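Local coordinates for protein cytochrome C2 (Rhodospirillum rubrum, PDB 3C2C) that carries electrons on a bound heme, probably as a soluble carrier in the photosynthetic electron transport of this bacterium, at residues A[48-51]-A[52-55]; A[60-64]-A[65-69]; A[103-106]-A[107-111]. One frame throughout, in Å; residues are numbered along the deposited sequence.

The three contacts are local ones, each within one continuous run of a small, mainly helical class I c-type cytochrome, and they follow one another along the chain. Interaction 1 opens helix 50-57 beside the heme propionates. Interaction 2 leads into helix 64-72; its centre is about 15 Å from that of interaction 1, and Trp-62 bonds the second oxygen of the propionate that Tyr-48 reaches. Met-55 O and Leu-60 N, 2.9 Å apart, probably hydrogen-bond the two together. Interaction 3 closes helix 98-108, with its centre about 12 Å from that of interaction 2, and Ile-105 packs on Ala-68. Interactions 1 and 3 do not touch and lie on opposite sides of the chain's centre.

Interaction 1 of 3, residues A[48-51]-A[52-55]; sequences YSES and YTEM. With HEM (protoporphyrin IX containing Fe), chain B.
At the propionate end of the heme pocket, residues 48-55 lead from a loop into helix 50-57, and Tyr-48 packs on Tyr-52 one turn on. Tyr-48 CD1 lies 3.9 Å from Tyr-52 CB. The two rings are slid apart and barely overlap, with planes at 29°. Tyr-48 OH reaches HEM O2A at 2.6 Å in a weak hydrogen bond, and it also bonds to Lys-43 N. Ser-49 grips the other propionate twice: its N bonds to HEM O1D at 2.9 Å, and its OG to HEM O2D at 2.5 Å. A chi1 of -70° keeps OG beside the backbone N, within reach of the carboxylate that the N-H also binds. Here a loop that lines the propionate side of the pocket runs into the first helical turn, where Tyr-52 N bonds to Ser-49 O at 3.1 Å. Tyr-52 CE2 comes within 3.6 Å of HEM O2D, while its OH bonds to Ser-89 and Tyr-70. A phenylalanine in place of Tyr-48 would probably leave HEM O2A and Lys-43 N without the hydroxyl that joins them. Further along, Met-55 N bonds to Ser-51 O at 3.0 Å, and Ser-51 OG bonds to Lys-88 O.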
loop_
_atom_site.group_PDB
_atom_site.type_symbol
_atom_site.label_atom_id
_atom_site.label_comp_id
_atom_site.label_asym_id
_atom_site.label_seq_id
_atom_site.Cartn_x
_atom_site.Cartn_y
_atom_site.Cartn_z
ATOM N N TYR A 48 -7.609 5.381 -9.148
ATOM C CA TYR A 48 -7.882 4.964 -7.718
ATOM C C TYR A 48 -9.297 5.236 -7.231
ATOM O O TYR A 48 -9.931 6.193 -7.818
ATOM C CB TYR A 48 -7.008 5.817 -6.858
ATOM C CG TYR A 48 -5.542 5.445 -6.800
ATOM C CD1 TYR A 48 -5.102 4.381 -5.979
ATOM C CD2 TYR A 48 -4.735 6.143 -7.677
ATOM C CE1 TYR A 48 -3.727 4.099 -6.106
ATOM C CE2 TYR A 48 -3.330 5.846 -7.750
ATOM C CZ TYR A 48 -2.862 4.830 -6.911
ATOM O OH TYR A 48 -1.501 4.645 -6.834
ATOM N N SER A 49 -9.767 4.492 -6.299
ATOM C CA SER A 49 -11.063 4.827 -5.569
ATOM C C SER A 49 -10.913 6.350 -5.031
ATOM O O SER A 49 -9.772 6.819 -4.774
ATOM C CB SER A 49 -11.274 3.975 -4.324
ATOM O OG SER A 49 -11.531 2.673 -4.860
ATOM N N GLU A 50 -12.004 7.106 -4.986
ATOM C CA GLU A 50 -11.968 8.521 -4.611
ATOM C C GLU A 50 -11.335 8.675 -3.275
ATOM O O GLU A 50 -10.584 9.615 -3.110
ATOM C CB GLU A 50 -13.403 8.991 -4.512
ATOM C CG GLU A 50 -13.264 10.498 -4.611
ATOM C CD GLU A 50 -14.422 11.547 -4.490
ATOM O OE1 GLU A 50 -13.941 12.757 -4.840
ATOM O OE2 GLU A 50 -15.505 10.953 -4.315
ATOM N N SER A 51 -11.482 7.702 -2.409
ATOM C CA SER A 51 -10.958 7.718 -1.073
ATOM C C SER A 51 -9.444 7.910 -0.986
ATOM O O SER A 51 -8.884 8.571 -0.062
ATOM C CB SER A 51 -11.292 6.457 -0.224
ATOM O OG SER A 51 -10.672 5.357 -0.726
ATOM N N TYR A 52 -8.668 7.505 -1.949
ATOM C CA TYR A 52 -7.181 7.628 -2.013
ATOM C C TYR A 52 -6.844 9.001 -2.511
ATOM O O TYR A 52 -5.877 9.489 -1.876
ATOM C CB TYR A 52 -6.417 6.563 -3.006
ATOM C CG TYR A 52 -6.596 5.109 -2.350
ATOM C CD1 TYR A 52 -5.517 4.478 -1.772
ATOM C CD2 TYR A 52 -7.846 4.407 -2.476
ATOM C CE1 TYR A 52 -5.704 3.235 -1.193
ATOM C CE2 TYR A 52 -8.027 3.173 -1.777
ATOM C CZ TYR A 52 -6.920 2.555 -1.209
ATOM O OH TYR A 52 -7.067 1.259 -0.746
ATOM N N THR A 53 -7.603 9.525 -3.350
ATOM C CA THR A 53 -7.424 10.915 -3.776
ATOM C C THR A 53 -7.620 11.958 -2.644
ATOM O O THR A 53 -6.961 13.014 -2.495
ATOM C CB THR A 53 -8.616 10.962 -4.867
ATOM O OG1 THR A 53 -7.879 10.429 -6.036
ATOM C CG2 THR A 53 -9.342 12.232 -5.021
ATOM N N GLU A 54 -8.460 11.688 -1.713
ATOM C CA GLU A 54 -8.888 12.404 -0.492
ATOM C C GLU A 54 -7.839 12.026 0.529
ATOM O O GLU A 54 -7.390 13.119 0.874
ATOM C CB GLU A 54 -10.205 11.693 0.056
ATOM C CG GLU A 54 -11.390 12.146 -0.763
ATOM C CD GLU A 54 -12.749 11.579 -0.378
ATOM O OE1 GLU A 54 -12.982 10.402 -0.080
ATOM O OE2 GLU A 54 -13.768 12.362 -0.291
ATOM N N MET A 55 -7.126 10.903 0.793
ATOM C CA MET A 55 -6.045 10.806 1.675
ATOM C C MET A 55 -4.976 11.747 1.079
ATOM O O MET A 55 -4.137 12.371 1.857
ATOM C CB MET A 55 -5.503 9.338 1.880
ATOM C CG MET A 55 -6.825 8.626 2.372
ATOM S SD MET A 55 -6.175 7.010 2.955
ATOM C CE MET A 55 -5.384 6.450 1.519
HETATM C CHA HEM B . -3.522 -0.350 -3.574
HETATM C CHB HEM B . 0.065 -2.553 -1.018
HETATM C CHC HEM B . -2.029 -6.892 -1.997
HETATM C CHD HEM B . -5.261 -4.767 -4.861
HETATM C C1A HEM B . -2.436 -0.656 -2.729
HETATM C C2A HEM B . -1.633 0.357 -2.073
HETATM C C3A HEM B . -0.600 -0.230 -1.485
HETATM C C4A HEM B . -0.825 -1.680 -1.528
HETATM C CMA HEM B . 0.490 0.484 -0.570
HETATM C CAA HEM B . -1.893 1.925 -2.243
HETATM C CBA HEM B . -0.940 2.695 -3.228
HETATM C CGA HEM B . -1.299 4.125 -3.421
HETATM O O1A HEM B . -1.987 4.770 -2.508
HETATM O O2A HEM B . -0.727 4.671 -4.378
HETATM C C1B HEM B . -0.172 -3.951 -1.247
HETATM C C2B HEM B . 0.606 -4.952 -0.594
HETATM C C3B HEM B . -0.044 -6.103 -0.870
HETATM C C4B HEM B . -1.257 -5.886 -1.530
HETATM C CMB HEM B . 2.016 -4.704 0.055
HETATM C CAB HEM B . 0.305 -7.559 -0.278
HETATM C CBB HEM B . 0.827 -7.652 1.076
HETATM C C1C HEM B . -3.060 -6.652 -2.803
HETATM C C2C HEM B . -3.896 -7.759 -3.510
HETATM C C3C HEM B . -4.867 -7.131 -4.155
HETATM C C4C HEM B . -4.492 -5.711 -4.231
HETATM C CMC HEM B . -3.748 -9.179 -2.978
HETATM C CAC HEM B . -6.042 -7.736 -4.965
HETATM C CBC HEM B . -6.789 -8.813 -4.580
HETATM C C1D HEM B . -5.109 -3.404 -4.716
HETATM C C2D HEM B . -5.930 -2.403 -5.307
HETATM C C3D HEM B . -5.445 -1.194 -4.969
HETATM C C4D HEM B . -4.367 -1.366 -4.070
HETATM C CMD HEM B . -7.132 -2.845 -6.234
HETATM C CAD HEM B . -6.063 0.203 -5.321
HETATM C CBD HEM B . -7.276 0.344 -4.408
HETATM C CGD HEM B . -8.324 1.350 -4.830
HETATM O O1D HEM B . -8.005 2.360 -5.514
HETATM O O2D HEM B . -9.521 1.199 -4.323
HETATM N NA HEM B . -1.897 -1.837 -2.383
HETATM N NB HEM B . -1.374 -4.537 -1.728
HETATM N NC HEM B . -3.506 -5.464 -3.286
HETATM N ND HEM B . -4.147 -2.785 -3.900
HETATM FE FE HEM B . -2.730 -3.649 -2.857
#

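Interaction 2 of 3, residues A[60-64]-A[65-69]; sequences LTWTE and ANLAA. With HEM (protoporphyrin IX containing Fe), chain B.
Trp-62 CG lies anti to the carbonyl carbon (chi1 -76°), and Leu-67 CG is placed likewise on its own residue (chi1 -83°); the two side chains then cross at about a right angle. Leu-67 CD2 touches the six-membered part of the indole, 3.7 Å from Trp-62 CE3. The same methyl group also approaches the heme, with Leu-67 CD2 3.9 Å from HEM CMA. Leu-60 CD2 lies over one face of the indole, toward its rim. The indole edge carries the polar contact: Trp-62 NE1 bonds to HEM O1A at 3.0 Å, with the oxygen in the ring plane. The bond is somewhat bent, with an N-H...O angle of 138°. Tyr-70 also meets this ring.

Asn-66 turns its side chain back to the loop. Its ND2 bonds to Thr-61 O at 2.9 Å. This bond is nearly straight, and the oxygen lies in the amide plane, which should help fix the rotation of the amide. Leu-60 comes against the same group from the opposite direction, with its CG 3.6 Å from Asn-66 ND2.

Backbone bonds start the helix. Leu-67 N meets Thr-63 O at 2.6 Å, and Ala-68 N meets Glu-64 O at 3.1 Å. Thr-63 is the N-cap residue, though its side chain makes no capping bond. Trp-62 stands just before it, at the centre of an inverse gamma turn. The whole is a helix start built into a heme pocket, with a tryptophan holding a propionate, as in mitochondrial cytochrome c.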
loop_
_atom_site.group_PDB
_atom_site.type_symbol
_atom_site.label_atom_id
_atom_site.label_comp_id
_atom_site.label_asym_id
_atom_site.label_seq_id
_atom_site.Cartn_x
_atom_site.Cartn_y
_atom_site.Cartn_z
ATOM N N LEU A 60 -1.595 12.634 3.160
ATOM C CA LEU A 60 -1.099 11.346 3.734
ATOM C C LEU A 60 -0.026 10.833 2.746
ATOM O O LEU A 60 -0.184 10.790 1.533
ATOM C CB LEU A 60 -2.253 10.311 3.744
ATOM C CG LEU A 60 -1.842 9.066 4.530
ATOM C CD1 LEU A 60 -3.024 8.491 5.176
ATOM C CD2 LEU A 60 -1.436 8.044 3.363
ATOM N N THR A 61 1.035 10.445 3.369
ATOM C CA THR A 61 2.252 9.855 2.775
ATOM C C THR A 61 2.333 8.406 3.406
ATOM O O THR A 61 1.854 8.007 4.499
ATOM C CB THR A 61 3.465 10.703 2.793
ATOM O OG1 THR A 61 3.962 10.591 4.135
ATOM C CG2 THR A 61 3.468 12.036 2.214
ATOM N N TRP A 62 3.004 7.451 2.568
ATOM C CA TRP A 62 3.147 6.033 2.958
ATOM C C TRP A 62 4.428 5.833 3.774
ATOM O O TRP A 62 5.367 5.106 3.480
ATOM C CB TRP A 62 3.148 5.158 1.704
ATOM C CG TRP A 62 1.755 4.940 1.066
ATOM C CD1 TRP A 62 1.522 5.382 -0.282
ATOM C CD2 TRP A 62 0.554 4.665 1.698
ATOM N NE1 TRP A 62 0.107 5.262 -0.459
ATOM C CE2 TRP A 62 -0.432 4.716 0.666
ATOM C CE3 TRP A 62 0.229 4.144 2.965
ATOM C CZ2 TRP A 62 -1.844 4.291 0.775
ATOM C CZ3 TRP A 62 -1.147 3.748 3.041
ATOM C CH2 TRP A 62 -2.123 3.887 2.027
ATOM N N THR A 63 4.391 6.244 5.009
ATOM C CA THR A 63 5.278 6.092 6.153
ATOM C C THR A 63 5.181 4.571 6.518
ATOM O O THR A 63 4.131 3.841 6.282
ATOM C CB THR A 63 4.437 6.924 7.444
ATOM O OG1 THR A 63 4.892 8.407 6.946
ATOM C CG2 THR A 63 5.620 6.998 8.489
ATOM N N GLU A 64 6.082 4.151 7.306
ATOM C CA GLU A 64 6.068 2.843 7.956
ATOM C C GLU A 64 4.867 2.640 8.749
ATOM O O GLU A 64 4.310 1.526 8.642
ATOM C CB GLU A 64 7.287 2.405 8.835
ATOM C CG GLU A 64 7.498 1.094 9.436
ATOM C CD GLU A 64 8.676 0.928 10.353
ATOM O OE1 GLU A 64 8.712 0.596 11.624
ATOM O OE2 GLU A 64 9.646 1.467 9.836
ATOM N N ALA A 65 4.483 3.712 9.557
ATOM C CA ALA A 65 3.248 3.432 10.299
ATOM C C ALA A 65 1.935 3.434 9.526
ATOM O O ALA A 65 0.991 2.676 9.792
ATOM C CB ALA A 65 3.376 4.575 11.390
ATOM N N ASN A 66 1.890 4.310 8.532
ATOM C CA ASN A 66 0.589 4.243 7.724
ATOM C C ASN A 66 0.608 2.944 6.858
ATOM O O ASN A 66 -0.517 2.323 6.704
ATOM C CB ASN A 66 0.616 5.451 6.735
ATOM C CG ASN A 66 -0.086 6.664 7.284
ATOM O OD1 ASN A 66 -0.588 6.478 8.402
ATOM N ND2 ASN A 66 0.435 7.901 7.015
ATOM N N LEU A 67 1.846 2.600 6.340
ATOM C CA LEU A 67 1.675 1.176 5.630
ATOM C C LEU A 67 1.284 0.076 6.501
ATOM O O LEU A 67 0.417 -0.692 6.277
ATOM C CB LEU A 67 3.144 1.108 5.118
ATOM C CG LEU A 67 3.370 1.867 3.817
ATOM C CD1 LEU A 67 4.882 1.859 3.527
ATOM C CD2 LEU A 67 2.618 1.329 2.603
ATOM N N ALA A 68 1.721 0.155 7.730
ATOM C CA ALA A 68 1.454 -0.902 8.765
ATOM C C ALA A 68 -0.009 -0.912 8.917
ATOM O O ALA A 68 -0.521 -2.016 9.167
ATOM C CB ALA A 68 2.348 -0.942 9.948
ATOM N N ALA A 69 -0.690 0.178 9.368
ATOM C CA ALA A 69 -2.138 0.183 9.638
ATOM C C ALA A 69 -2.940 -0.185 8.374
ATOM O O ALA A 69 -3.961 -0.878 8.411
ATOM C CB ALA A 69 -2.328 1.612 10.013
HETATM C CHA HEM B . -3.522 -0.350 -3.574
HETATM C CHB HEM B . 0.065 -2.553 -1.018
HETATM C CHC HEM B . -2.029 -6.892 -1.997
HETATM C CHD HEM B . -5.261 -4.767 -4.861
HETATM C C1A HEM B . -2.436 -0.656 -2.729
HETATM C C2A HEM B . -1.633 0.357 -2.073
HETATM C C3A HEM B . -0.600 -0.230 -1.485
HETATM C C4A HEM B . -0.825 -1.680 -1.528
HETATM C CMA HEM B . 0.490 0.484 -0.570
HETATM C CAA HEM B . -1.893 1.925 -2.243
HETATM C CBA HEM B . -0.940 2.695 -3.228
HETATM C CGA HEM B . -1.299 4.125 -3.421
HETATM O O1A HEM B . -1.987 4.770 -2.508
HETATM O O2A HEM B . -0.727 4.671 -4.378
HETATM C C1B HEM B . -0.172 -3.951 -1.247
HETATM C C2B HEM B . 0.606 -4.952 -0.594
HETATM C C3B HEM B . -0.044 -6.103 -0.870
HETATM C C4B HEM B . -1.257 -5.886 -1.530
HETATM C CMB HEM B . 2.016 -4.704 0.055
HETATM C CAB HEM B . 0.305 -7.559 -0.278
HETATM C CBB HEM B . 0.827 -7.652 1.076
HETATM C C1C HEM B . -3.060 -6.652 -2.803
HETATM C C2C HEM B . -3.896 -7.759 -3.510
HETATM C C3C HEM B . -4.867 -7.131 -4.155
HETATM C C4C HEM B . -4.492 -5.711 -4.231
HETATM C CMC HEM B . -3.748 -9.179 -2.978
HETATM C CAC HEM B . -6.042 -7.736 -4.965
HETATM C CBC HEM B . -6.789 -8.813 -4.580
HETATM C C1D HEM B . -5.109 -3.404 -4.716
HETATM C C2D HEM B . -5.930 -2.403 -5.307
HETATM C C3D HEM B . -5.445 -1.194 -4.969
HETATM C C4D HEM B . -4.367 -1.366 -4.070
HETATM C CMD HEM B . -7.132 -2.845 -6.234
HETATM C CAD HEM B . -6.063 0.203 -5.321
HETATM C CBD HEM B . -7.276 0.344 -4.408
HETATM C CGD HEM B . -8.324 1.350 -4.830
HETATM O O1D HEM B . -8.005 2.360 -5.514
HETATM O O2D HEM B . -9.521 1.199 -4.323
HETATM N NA HEM B . -1.897 -1.837 -2.383
HETATM N NB HEM B . -1.374 -4.537 -1.728
HETATM N NC HEM B . -3.506 -5.464 -3.286
HETATM N ND HEM B . -4.147 -2.785 -3.900
HETATM FE FE HEM B . -2.730 -3.649 -2.857
#

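Interaction 3 of 3, residues A[103-106]-A[107-111]; sequences NVIA and YLKTL
Backbone hydrogen bonds carry most of this contact between residues 103-106 and 107-111. Tyr-107 N bonds to Asn-103 O at 2.9 Å, and Leu-108 N bonds to Val-104 O at 2.8 Å. Both are ordinary helical i to i+4 bonds. The pattern then changes. Lys-109 N has a weak bond to Ile-105 O at 3.1 Å and a second bond to Ala-106 O at 3.2 Å, so one N-H is shared between an i-4 and an i-3 carbonyl. A type I beta turn from Leu-108 to Leu-111 follows.

Side chains mostly lie against carbonyl oxygens of the preceding turn. Leu-108 CG is 3.2 Å from Val-104 O. Lys-109 CG is 3.3 Å from Ile-105 O, placed there by a first torsion (chi1 -81°) that sets it beside its own backbone N. The edge of the Tyr-107 ring faces Val-104 O.

Charged and polar ends look outside the segments. Lys-109 NZ forms a long, weak ion pair with Glu-64, and Asn-103 OD1 accepts a bond from Asp-3 N.

Helix 98-108 brings the side chain of Leu-108 to about 4 Å from the heme and lies between two other helices: Asn-103, Val-104 and Tyr-107 touch helix 4-10, whereas Ile-105 packs on Glu-64, Leu-67 and Ala-68 of helix 64-72.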
loop_
_atom_site.group_PDB
_atom_site.type_symbol
_atom_site.label_atom_id
_atom_site.label_comp_id
_atom_site.label_asym_id
_atom_site.label_seq_id
_atom_site.Cartn_x
_atom_site.Cartn_y
_atom_site.Cartn_z
ATOM N N ASN A 103 8.141 -7.142 8.115
ATOM C CA ASN A 103 8.998 -7.709 6.978
ATOM C C ASN A 103 8.578 -7.161 5.616
ATOM O O ASN A 103 9.484 -6.593 4.947
ATOM C CB ASN A 103 8.882 -9.202 7.160
ATOM C CG ASN A 103 9.529 -9.847 8.411
ATOM O OD1 ASN A 103 10.376 -9.178 9.116
ATOM N ND2 ASN A 103 9.381 -11.174 8.542
ATOM N N VAL A 104 7.317 -7.181 5.244
ATOM C CA VAL A 104 6.866 -6.604 3.913
ATOM C C VAL A 104 7.279 -5.178 3.755
ATOM O O VAL A 104 7.644 -4.592 2.716
ATOM C CB VAL A 104 5.319 -6.652 3.625
ATOM C CG1 VAL A 104 5.287 -6.807 2.098
ATOM C CG2 VAL A 104 4.961 -8.007 4.181
ATOM N N ILE A 105 7.140 -4.397 4.945
ATOM C CA ILE A 105 7.475 -2.985 4.910
ATOM C C ILE A 105 8.971 -2.749 4.692
ATOM O O ILE A 105 9.293 -1.784 4.073
ATOM C CB ILE A 105 6.974 -2.180 6.325
ATOM C CG1 ILE A 105 5.432 -2.093 6.112
ATOM C CG2 ILE A 105 7.580 -0.723 6.184
ATOM C CD1 ILE A 105 4.336 -2.272 7.200
ATOM N N ALA A 106 9.706 -3.588 5.400
ATOM C CA ALA A 106 11.143 -3.502 5.313
ATOM C C ALA A 106 11.506 -3.775 3.873
ATOM O O ALA A 106 12.348 -3.040 3.340
ATOM C CB ALA A 106 11.625 -4.725 6.213
ATOM N N TYR A 107 10.719 -4.614 3.197
ATOM C CA TYR A 107 11.090 -4.843 1.683
ATOM C C TYR A 107 10.474 -3.795 0.759
ATOM O O TYR A 107 11.377 -3.316 0.022
ATOM C CB TYR A 107 10.394 -6.175 1.226
ATOM C CG TYR A 107 10.437 -6.418 -0.249
ATOM C CD1 TYR A 107 11.666 -6.519 -0.979
ATOM C CD2 TYR A 107 9.233 -6.288 -0.985
ATOM C CE1 TYR A 107 11.626 -6.694 -2.384
ATOM C CE2 TYR A 107 9.161 -6.471 -2.401
ATOM C CZ TYR A 107 10.437 -6.798 -3.023
ATOM O OH TYR A 107 10.328 -6.884 -4.438
ATOM N N LEU A 108 9.345 -3.116 1.065
ATOM C CA LEU A 108 8.973 -1.907 0.369
ATOM C C LEU A 108 10.036 -0.787 0.493
ATOM O O LEU A 108 10.096 0.053 -0.489
ATOM C CB LEU A 108 7.617 -1.394 0.680
ATOM C CG LEU A 108 6.570 -2.422 0.559
ATOM C CD1 LEU A 108 5.139 -2.233 1.007
ATOM C CD2 LEU A 108 6.433 -2.661 -0.914
ATOM N N LYS A 109 10.889 -0.808 1.558
ATOM C CA LYS A 109 11.733 0.296 1.653
ATOM C C LYS A 109 12.882 0.239 0.752
ATOM O O LYS A 109 13.460 1.298 0.447
ATOM C CB LYS A 109 12.425 0.234 3.039
ATOM C CG LYS A 109 11.337 0.841 4.083
ATOM C CD LYS A 109 12.252 1.204 5.422
ATOM C CE LYS A 109 11.499 0.980 6.636
ATOM N NZ LYS A 109 12.309 1.147 7.941
ATOM N N THR A 110 13.125 -0.989 0.203
ATOM C CA THR A 110 14.236 -1.125 -0.778
ATOM C C THR A 110 13.793 -0.805 -2.231
ATOM O O THR A 110 14.653 -0.544 -3.050
ATOM C CB THR A 110 14.564 -2.677 -0.792
ATOM O OG1 THR A 110 14.958 -3.234 0.522
ATOM C CG2 THR A 110 13.662 -3.318 -1.684
ATOM N N LEU A 111 12.576 -0.575 -2.628
ATOM C CA LEU A 111 12.096 -0.264 -3.914
ATOM C C LEU A 111 11.876 1.313 -4.003
ATOM O O LEU A 111 10.811 1.836 -4.309
ATOM C CB LEU A 111 10.641 -0.935 -4.071
ATOM C CG LEU A 111 10.504 -2.341 -3.598
ATOM C CD1 LEU A 111 9.047 -2.727 -3.941
ATOM C CD2 LEU A 111 11.386 -3.251 -4.614
#